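Local coordinates for protein xyloglucan-specific endo-beta-1,4-glucanase (Uncultured bacterium, PDB 4W88) that cleaves the beta-1,4-glucan backbone of xyloglucan from within, as a GH5 endoglucanase, at residues E45-V50 and D94-I99; N51-N56 and I331-V336; E140-E145 and A189-I194. The protein carries 1 engineered substitution. One frame throughout, in Å; residues are numbered along the deposited sequence.

Interaction 1: residues E45-V50 and D94-I99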
loop_
_atom_site.group_PDB
_atom_site.type_symbol
_atom_site.label_atom_id
_atom_site.label_comp_id
_atom_site.label_asym_id
_atom_site.label_seq_id
_atom_site.Cartn_x
_atom_site.Cartn_y
_atom_site.Cartn_z
ATOM N N GLU A 45 13.547 8.389 -14.698
ATOM C CA GLU A 45 12.832 8.104 -15.902
ATOM C C GLU A 45 11.716 7.080 -15.678
ATOM O O GLU A 45 10.618 7.200 -16.269
ATOM C CB GLU A 45 13.755 7.602 -17.010
ATOM C CG GLU A 45 14.723 8.659 -17.544
ATOM C CD GLU A 45 16.056 8.740 -16.814
ATOM O OE1 GLU A 45 16.216 8.240 -15.666
ATOM O OE2 GLU A 45 17.017 9.325 -17.392
ATOM N N ILE A 46 11.986 6.044 -14.877
ATOM C CA ILE A 46 10.932 5.069 -14.573
ATOM C C ILE A 46 9.737 5.804 -13.917
ATOM O O ILE A 46 8.577 5.609 -14.267
ATOM C CB ILE A 46 11.506 3.931 -13.691
ATOM C CG1 ILE A 46 12.342 2.991 -14.591
ATOM C CG2 ILE A 46 10.385 3.164 -13.037
ATOM C CD1 ILE A 46 13.242 2.031 -13.877
ATOM N N VAL A 47 10.027 6.606 -12.900
ATOM C CA VAL A 47 8.995 7.321 -12.166
ATOM C C VAL A 47 8.278 8.301 -13.102
ATOM O O VAL A 47 7.034 8.410 -13.063
ATOM C CB VAL A 47 9.584 7.963 -10.883
ATOM C CG1 VAL A 47 8.600 8.885 -10.192
ATOM C CG2 VAL A 47 10.061 6.873 -9.914
ATOM N N ASP A 48 9.036 9.027 -13.929
ATOM C CA ASP A 48 8.443 9.925 -14.926
ATOM C C ASP A 48 7.419 9.235 -15.805
ATOM O O ASP A 48 6.342 9.743 -16.118
ATOM C CB ASP A 48 9.475 10.532 -15.876
ATOM C CG ASP A 48 10.486 11.439 -15.267
ATOM O OD1 ASP A 48 10.342 11.941 -14.120
ATOM O OD2 ASP A 48 11.519 11.631 -16.016
ATOM N N THR A 49 7.749 8.023 -16.220
ATOM C CA THR A 49 6.927 7.297 -17.177
ATOM C C THR A 49 5.590 6.935 -16.550
ATOM O O THR A 49 4.523 7.011 -17.194
ATOM C CB THR A 49 7.678 6.019 -17.648
ATOM O OG1 THR A 49 8.949 6.372 -18.190
ATOM C CG2 THR A 49 6.918 5.236 -18.662
ATOM N N VAL A 50 5.653 6.507 -15.286
ATOM C CA VAL A 50 4.432 6.256 -14.496
ATOM C C VAL A 50 3.523 7.514 -14.448
ATOM O O VAL A 50 2.340 7.462 -14.802
ATOM C CB VAL A 50 4.820 5.773 -13.060
ATOM C CG1 VAL A 50 3.613 5.679 -12.137
ATOM C CG2 VAL A 50 5.529 4.402 -13.153
ATOM N N ASP A 94 8.495 15.397 -9.649
ATOM C CA ASP A 94 7.412 15.373 -10.609
ATOM C C ASP A 94 6.067 15.836 -10.033
ATOM O O ASP A 94 5.014 15.750 -10.687
ATOM C CB ASP A 94 7.250 13.978 -11.235
ATOM C CG ASP A 94 8.449 13.518 -12.076
ATOM O OD1 ASP A 94 9.445 14.232 -12.156
ATOM O OD2 ASP A 94 8.342 12.368 -12.670
ATOM N N GLY A 95 6.076 16.273 -8.808
ATOM C CA GLY A 95 4.862 16.806 -8.165
ATOM C C GLY A 95 3.801 15.785 -7.830
ATOM O O GLY A 95 2.579 16.087 -7.748
HETATM N N MSE A 96 4.262 14.568 -7.618
HETATM C CA MSE A 96 3.369 13.408 -7.394
HETATM C C MSE A 96 2.918 13.311 -5.943
HETATM O O MSE A 96 3.578 13.832 -5.030
HETATM C CB MSE A 96 4.084 12.117 -7.783
HETATM C CG MSE A 96 4.385 12.069 -9.262
HETATM SE SE MSE A 96 5.415 10.472 -9.731
HETATM C CE MSE A 96 3.980 9.195 -9.857
ATOM N N TYR A 97 1.736 12.683 -5.759
ATOM C CA TYR A 97 1.284 12.203 -4.461
ATOM C C TYR A 97 2.039 10.913 -4.183
ATOM O O TYR A 97 2.219 10.084 -5.087
ATOM C CB TYR A 97 -0.249 12.055 -4.444
ATOM C CG TYR A 97 -0.902 13.420 -4.579
ATOM C CD1 TYR A 97 -1.092 14.047 -5.847
ATOM C CD2 TYR A 97 -1.180 14.138 -3.456
ATOM C CE1 TYR A 97 -1.551 15.343 -5.911
ATOM C CE2 TYR A 97 -1.691 15.408 -3.506
ATOM C CZ TYR A 97 -1.860 16.013 -4.710
ATOM O OH TYR A 97 -2.301 17.326 -4.675
ATOM N N ILE A 98 2.405 10.704 -2.924
ATOM C CA ILE A 98 3.334 9.646 -2.578
ATOM C C ILE A 98 2.879 8.929 -1.317
ATOM O O ILE A 98 2.528 9.618 -0.334
ATOM C CB ILE A 98 4.763 10.183 -2.337
ATOM C CG1 ILE A 98 5.200 11.048 -3.512
ATOM C CG2 ILE A 98 5.739 9.023 -2.098
ATOM C CD1 ILE A 98 6.406 11.935 -3.230
ATOM N N ILE A 99 2.997 7.625 -1.303
ATOM C CA ILE A 99 2.910 6.885 -0.063
ATOM C C ILE A 99 4.186 6.148 0.170
ATOM O O ILE A 99 4.606 5.380 -0.654
ATOM C CB ILE A 99 1.722 5.892 -0.029
ATOM C CG1 ILE A 99 0.378 6.615 -0.180
ATOM C CG2 ILE A 99 1.799 4.981 1.181
ATOM C CD1 ILE A 99 -0.794 5.625 -0.365
#

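Interaction 2: residues N51-N56 and I331-V336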
loop_
_atom_site.group_PDB
_atom_site.type_symbol
_atom_site.label_atom_id
_atom_site.label_comp_id
_atom_site.label_asym_id
_atom_site.label_seq_id
_atom_site.Cartn_x
_atom_site.Cartn_y
_atom_site.Cartn_z
ATOM N N ASN A 51 4.105 8.620 -14.000
ATOM C CA ASN A 51 3.422 9.880 -13.891
ATOM C C ASN A 51 2.805 10.312 -15.248
ATOM O O ASN A 51 1.636 10.738 -15.350
ATOM C CB ASN A 51 4.352 10.994 -13.396
ATOM C CG ASN A 51 3.598 12.266 -13.067
ATOM O OD1 ASN A 51 2.600 12.275 -12.290
ATOM N ND2 ASN A 51 4.082 13.362 -13.638
ATOM N N ASP A 52 3.607 10.205 -16.288
ATOM C CA ASP A 52 3.182 10.707 -17.603
ATOM C C ASP A 52 1.972 9.959 -18.154
ATOM O O ASP A 52 1.162 10.523 -18.944
ATOM C CB ASP A 52 4.335 10.602 -18.594
ATOM C CG ASP A 52 5.477 11.596 -18.328
ATOM O OD1 ASP A 52 5.293 12.637 -17.630
ATOM O OD2 ASP A 52 6.575 11.314 -18.936
ATOM N N ARG A 53 1.827 8.693 -17.736
ATOM C CA ARG A 53 0.738 7.842 -18.310
ATOM C C ARG A 53 -0.532 8.219 -17.615
ATOM O O ARG A 53 -1.612 7.841 -18.043
ATOM C CB ARG A 53 1.056 6.345 -18.087
ATOM C CG ARG A 53 0.230 5.331 -18.874
ATOM C CD ARG A 53 0.437 5.462 -20.398
ATOM N NE ARG A 53 0.019 4.273 -21.103
ATOM C CZ ARG A 53 -1.201 4.026 -21.448
ATOM N NH1 ARG A 53 -2.191 4.856 -21.167
ATOM N NH2 ARG A 53 -1.460 2.878 -22.005
ATOM N N GLY A 54 -0.445 8.909 -16.471
ATOM C CA GLY A 54 -1.636 9.236 -15.720
ATOM C C GLY A 54 -1.726 8.772 -14.273
ATOM O O GLY A 54 -2.701 9.073 -13.573
ATOM N N PHE A 55 -0.738 7.990 -13.846
ATOM C CA PHE A 55 -0.661 7.585 -12.446
ATOM C C PHE A 55 0.095 8.675 -11.731
ATOM O O PHE A 55 1.337 8.664 -11.674
ATOM C CB PHE A 55 0.079 6.278 -12.297
ATOM C CG PHE A 55 -0.574 5.076 -12.964
ATOM C CD1 PHE A 55 -1.553 4.311 -12.307
ATOM C CD2 PHE A 55 -0.087 4.607 -14.168
ATOM C CE1 PHE A 55 -2.022 3.152 -12.894
ATOM C CE2 PHE A 55 -0.567 3.442 -14.742
ATOM C CZ PHE A 55 -1.558 2.737 -14.130
ATOM N N ASN A 56 -0.656 9.639 -11.188
ATOM C CA ASN A 56 0.011 10.800 -10.544
ATOM C C ASN A 56 0.301 10.591 -9.045
ATOM O O ASN A 56 0.654 11.523 -8.324
ATOM C CB ASN A 56 -0.734 12.125 -10.758
ATOM C CG ASN A 56 -2.066 12.159 -10.073
ATOM O OD1 ASN A 56 -2.776 11.153 -9.981
ATOM N ND2 ASN A 56 -2.397 13.338 -9.543
ATOM N N ILE A 331 -5.097 -2.559 -20.811
ATOM C CA ILE A 331 -5.261 -2.589 -19.358
ATOM C C ILE A 331 -4.925 -1.252 -18.710
ATOM O O ILE A 331 -5.700 -0.689 -17.895
ATOM C CB ILE A 331 -4.436 -3.733 -18.719
ATOM C CG1 ILE A 331 -5.015 -5.091 -19.171
ATOM C CG2 ILE A 331 -4.421 -3.649 -17.196
ATOM C CD1 ILE A 331 -4.266 -6.320 -18.732
ATOM N N VAL A 332 -3.801 -0.701 -19.118
ATOM C CA VAL A 332 -3.342 0.565 -18.542
ATOM C C VAL A 332 -4.303 1.711 -18.815
ATOM O O VAL A 332 -4.619 2.490 -17.891
ATOM C CB VAL A 332 -1.893 0.840 -18.903
ATOM C CG1 VAL A 332 -1.440 2.226 -18.443
ATOM C CG2 VAL A 332 -1.022 -0.211 -18.269
ATOM N N ASP A 333 -4.810 1.769 -20.073
ATOM C CA ASP A 333 -5.751 2.805 -20.459
ATOM C C ASP A 333 -7.003 2.719 -19.520
ATOM O O ASP A 333 -7.552 3.735 -19.073
ATOM C CB ASP A 333 -6.240 2.560 -21.877
ATOM C CG ASP A 333 -5.280 3.009 -22.982
ATOM O OD1 ASP A 333 -4.253 3.624 -22.711
ATOM O OD2 ASP A 333 -5.528 2.660 -24.172
ATOM N N ALA A 334 -7.484 1.487 -19.260
ATOM C CA ALA A 334 -8.688 1.354 -18.431
ATOM C C ALA A 334 -8.483 1.929 -17.009
ATOM O O ALA A 334 -9.359 2.542 -16.376
ATOM C CB ALA A 334 -9.071 -0.106 -18.351
ATOM N N TYR A 335 -7.256 1.792 -16.518
ATOM C CA TYR A 335 -6.926 2.343 -15.197
ATOM C C TYR A 335 -6.830 3.858 -15.247
ATOM O O TYR A 335 -7.514 4.550 -14.517
ATOM C CB TYR A 335 -5.576 1.803 -14.703
ATOM C CG TYR A 335 -5.613 0.385 -14.084
ATOM C CD1 TYR A 335 -6.545 0.053 -13.097
ATOM C CD2 TYR A 335 -4.652 -0.591 -14.450
ATOM C CE1 TYR A 335 -6.573 -1.211 -12.541
ATOM C CE2 TYR A 335 -4.669 -1.869 -13.873
ATOM C CZ TYR A 335 -5.600 -2.156 -12.890
ATOM O OH TYR A 335 -5.661 -3.408 -12.299
ATOM N N VAL A 336 -5.956 4.359 -16.105
ATOM C CA VAL A 336 -5.722 5.783 -16.055
ATOM C C VAL A 336 -6.926 6.647 -16.513
ATOM O O VAL A 336 -7.021 7.847 -16.149
ATOM C CB VAL A 336 -4.412 6.187 -16.752
ATOM C CG1 VAL A 336 -3.204 5.491 -16.123
ATOM C CG2 VAL A 336 -4.408 5.860 -18.221
#

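Interaction 3: residues E140-E145 and A189-I194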
loop_
_atom_site.group_PDB
_atom_site.type_symbol
_atom_site.label_atom_id
_atom_site.label_comp_id
_atom_site.label_asym_id
_atom_site.label_seq_id
_atom_site.Cartn_x
_atom_site.Cartn_y
_atom_site.Cartn_z
ATOM N N GLU A 140 2.664 18.143 1.899
ATOM C CA GLU A 140 1.514 17.340 2.211
ATOM C C GLU A 140 1.180 16.243 1.137
ATOM O O GLU A 140 0.229 15.436 1.329
ATOM C CB GLU A 140 0.306 18.263 2.428
ATOM C CG GLU A 140 -0.399 18.716 1.149
ATOM C CD GLU A 140 0.339 19.666 0.184
ATOM O OE1 GLU A 140 1.268 20.358 0.633
ATOM O OE2 GLU A 140 -0.028 19.706 -1.072
ATOM N N LYS A 141 1.824 16.308 -0.018
ATOM C CA LYS A 141 1.629 15.311 -1.027
ATOM C C LYS A 141 2.298 13.957 -0.608
ATOM O O LYS A 141 1.950 12.899 -1.170
ATOM C CB LYS A 141 2.175 15.735 -2.358
ATOM C CG LYS A 141 1.553 16.993 -2.976
ATOM C CD LYS A 141 1.911 17.235 -4.455
ATOM C CE LYS A 141 1.438 18.553 -4.965
ATOM N NZ LYS A 141 1.631 18.439 -6.443
ATOM N N LEU A 142 3.243 13.995 0.333
ATOM C CA LEU A 142 3.864 12.765 0.874
ATOM C C LEU A 142 3.033 12.320 2.111
ATOM O O LEU A 142 2.869 13.065 3.091
ATOM C CB LEU A 142 5.312 12.992 1.300
ATOM C CG LEU A 142 6.047 11.824 2.038
ATOM C CD1 LEU A 142 6.082 10.615 1.153
ATOM C CD2 LEU A 142 7.446 12.219 2.378
HETATM N N MSE A 143 2.578 11.049 2.055
HETATM C CA MSE A 143 1.793 10.405 3.088
HETATM C C MSE A 143 2.544 9.188 3.562
HETATM O O MSE A 143 3.394 8.619 2.808
HETATM C CB MSE A 143 0.482 9.999 2.441
HETATM C CG MSE A 143 -0.231 11.178 1.802
HETATM SE SE MSE A 143 -2.008 10.703 1.083
HETATM C CE MSE A 143 -1.502 9.908 -0.603
ATOM N N PHE A 144 2.337 8.822 4.829
ATOM C CA PHE A 144 2.984 7.670 5.429
ATOM C C PHE A 144 1.920 6.612 5.736
ATOM O O PHE A 144 0.864 6.920 6.305
ATOM C CB PHE A 144 3.668 8.015 6.763
ATOM C CG PHE A 144 4.773 9.045 6.706
ATOM C CD1 PHE A 144 5.550 9.324 5.559
ATOM C CD2 PHE A 144 5.138 9.683 7.909
ATOM C CE1 PHE A 144 6.555 10.284 5.595
ATOM C CE2 PHE A 144 6.175 10.572 7.945
ATOM C CZ PHE A 144 6.889 10.870 6.789
ATOM N N GLU A 145 2.257 5.361 5.405
ATOM C CA GLU A 145 1.413 4.200 5.704
ATOM C C GLU A 145 2.199 3.278 6.629
ATOM O O GLU A 145 3.257 2.738 6.298
ATOM C CB GLU A 145 0.999 3.510 4.387
ATOM C CG GLU A 145 0.095 2.258 4.569
ATOM C CD GLU A 145 -0.352 1.673 3.210
ATOM O OE1 GLU A 145 0.199 2.148 2.181
ATOM O OE2 GLU A 145 -1.205 0.724 3.191
ATOM N N ALA A 189 3.283 17.219 11.677
ATOM C CA ALA A 189 2.185 17.484 12.590
ATOM C C ALA A 189 0.812 17.188 11.992
ATOM O O ALA A 189 -0.095 16.776 12.704
ATOM C CB ALA A 189 2.261 18.890 13.138
ATOM N N ASP A 190 0.703 17.411 10.684
ATOM C CA ASP A 190 -0.555 17.261 9.980
ATOM C C ASP A 190 -0.469 16.476 8.659
ATOM O O ASP A 190 -1.427 16.411 7.886
ATOM C CB ASP A 190 -1.224 18.626 9.792
ATOM C CG ASP A 190 -0.427 19.629 9.029
ATOM O OD1 ASP A 190 0.699 19.304 8.592
ATOM O OD2 ASP A 190 -0.938 20.817 8.896
ATOM N N ARG A 191 0.671 15.804 8.423
ATOM C CA ARG A 191 0.792 14.879 7.319
ATOM C C ARG A 191 -0.298 13.828 7.369
ATOM O O ARG A 191 -0.655 13.355 8.476
ATOM C CB ARG A 191 2.178 14.172 7.411
ATOM C CG ARG A 191 2.508 13.326 6.213
ATOM C CD ARG A 191 3.919 12.793 6.189
ATOM N NE ARG A 191 4.954 13.754 6.443
ATOM C CZ ARG A 191 5.298 14.756 5.644
ATOM N NH1 ARG A 191 4.735 14.904 4.455
ATOM N NH2 ARG A 191 6.201 15.619 6.049
ATOM N N VAL A 192 -0.799 13.408 6.203
ATOM C CA VAL A 192 -1.731 12.303 6.209
ATOM C C VAL A 192 -0.984 11.019 6.652
ATOM O O VAL A 192 -0.034 10.579 5.977
ATOM C CB VAL A 192 -2.420 12.094 4.849
ATOM C CG1 VAL A 192 -3.426 10.897 4.854
ATOM C CG2 VAL A 192 -3.106 13.374 4.401
ATOM N N LEU A 193 -1.546 10.357 7.685
ATOM C CA LEU A 193 -1.040 9.109 8.153
ATOM C C LEU A 193 -2.054 8.014 7.909
ATOM O O LEU A 193 -3.203 8.174 8.281
ATOM C CB LEU A 193 -0.667 9.156 9.622
ATOM C CG LEU A 193 0.278 10.269 10.027
ATOM C CD1 LEU A 193 0.654 10.244 11.494
ATOM C CD2 LEU A 193 1.570 10.299 9.209
ATOM N N ILE A 194 -1.612 6.897 7.340
ATOM C CA ILE A 194 -2.516 5.921 6.778
ATOM C C ILE A 194 -2.348 4.646 7.620
ATOM O O ILE A 194 -1.323 3.946 7.553
ATOM C CB ILE A 194 -2.234 5.638 5.281
ATOM C CG1 ILE A 194 -2.279 6.918 4.444
ATOM C CG2 ILE A 194 -3.257 4.615 4.729
ATOM C CD1 ILE A 194 -1.826 6.769 2.982
HETATM O O HOH W 1 0.339 14.144 3.673
#

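Interaction 1: residues E45-V50 and D94-I99
D48 and D94 bring their carboxylates together at the outer wall of a (beta/alpha)8 TIM barrel, where helix 44-53 packs against the turn that leads from helix 78-92 into strand 97-101. The two side chains meet at about a right angle, yet their carboxylate planes are turned only 30° apart, and D48 OD1 lies 2.5 Å from D94 OD2. So short an approach between two acids probably means that one of them carries a proton. D48 OD1 also accepts a hydrogen bond from Q44 NE2, one turn earlier on the same helix. Replacing D94 by an alanine takes away its carboxylate, and would probably leave D48 with Q44 but without its acidic mate and open a gap beside the helix. G95 follows with positive phi in a Schellman motif that ends helix 78-92 and directs the chain inward. M96, a selenomethionine, then reaches back to helix 44-53. Its SE rests against V47 CG1 at 3.6 Å, the branch of the valine that stands anti to its backbone N. The same selenomethionine also touches A91 and I58, so that it packs between helix 44-53, helix 78-92 and strand 57-60. A bend at the end of its chain (chi3 82°) turns the terminal methyl toward the next turn of the helix, where M96 CE lies 4.2 Å from V50 CG1.

Interaction 2: residues N51-N56 and I331-V336
D333 OD1 is gripped by two nitrogens of one guanidinium group: R53 NH1 at 2.9 Å and R53 NH2 at 3.0 Å both donate to it, in a salt bridge that approaches end-on. The oxygen lies close to the guanidinium plane, but the carboxylate is turned 66° against that plane; NH1 meets OD1 nearly along its C-O bond, while NH2 comes from above the carboxylate. D329, one turn earlier on the same helix, forms a second salt bridge with R53 NH2, and W326 adds a cation-pi contact. V332 lies under the flat group, its CG1 3.5 Å from R53 CZ and over the centre of the guanidinium. R53 leaves the backbone with CG anti to N and then bends at chi2 (63°), which carries the chain across this methyl to the acid. The contact joins two outer helices of the TIM barrel, the one that follows the first strand and helix 329-336, which follows the last, and so helps to complete the ring of helices. G54 ends the former in a Schellman motif, and its lack of a side chain matters: a CB here would clash with V336 CB. N13 ND2 bridges the backbones by donating to both G54 O and V336 O. Beyond the glycine, the F55 ring slides beneath V336, whose CG1 sits 3.7 Å from the ring centroid and 16° off its normal, a CH-pi contact over the face. At the far end of the ring, F55 CZ reaches Y335 CB at 4.2 Å.

Interaction 3: residues E140-E145 and A189-I194
R191 lays its aliphatic chain across the F144 ring and places its guanidinium beside L142 O. The chain runs extended through its first two torsions, with CG anti to the backbone N, until CD stands over the centre of the ring, 3.5 Å from the F144 centroid in a CH-pi contact. There it bends (chi3 -49°), and the guanidinium leaves at a slant, its plane 38° from the ring. The turn puts R191 NH1 3.0 Å from L142 O in a nearly straight bond (165° at the hydrogen), with the oxygen in the guanidinium plane although the donor is tilted from the carbonyl plane. N188 OD1 holds NE, and the backbone oxygens of Y138 and D139 take NH2 and NH1, so all three nitrogens of this buried charge are engaged and its rotation is fixed. A water extends the join where the strands have not yet paired: it donates to E140 O and L142 O and accepts from V192 N at 2.9 Å. Farther on, F144 N donates to V192 O at 3.2 Å and I194 N to F144 O at 2.7 Å, the alternating bonds of parallel strands. F144 and L193 point side by side to the outer face, with F144 CD2 3.8 Å from L193 CD2, toward helix 164-182. On the inner face M143 runs alongside V192, its CG 3.9 Å from V192 CB, and I194 CD1 leans on M143 CB. E145, fully extended, sends its carboxylate inward to R59, H200 and T270. The chain beyond strand 142-145 leads to E149, which lines the glycan pocket, and returns through helix 164-182 to strand 193-196, a beta-alpha-beta crossover between neighbours of the (beta/alpha)8 barrel.

In the fold
Following the chain from the N terminus, helix 44-53 is the first element to enter a contact, and it supplies a segment to both interaction 1 and interaction 2. Interaction 1 closes a loop through strand 57-60 and helix 78-92. Interaction 2 opens before that loop is shut and ends near the C terminus, so the two cross, and they touch through backbone pairs such as Y97 N with N56 O. Interaction 3 lies wholly within the span of interaction 2 and opens after interaction 1 has closed, closing a loop that contains helix 164-182 and pairing consecutive strands. Strand 97-101 joins interaction 1 to interaction 3 through I98 and M143. Interactions 2 and 3 do not touch: one links the first and last outer helices, the other two adjacent strands, the fourth and fifth of the barrel.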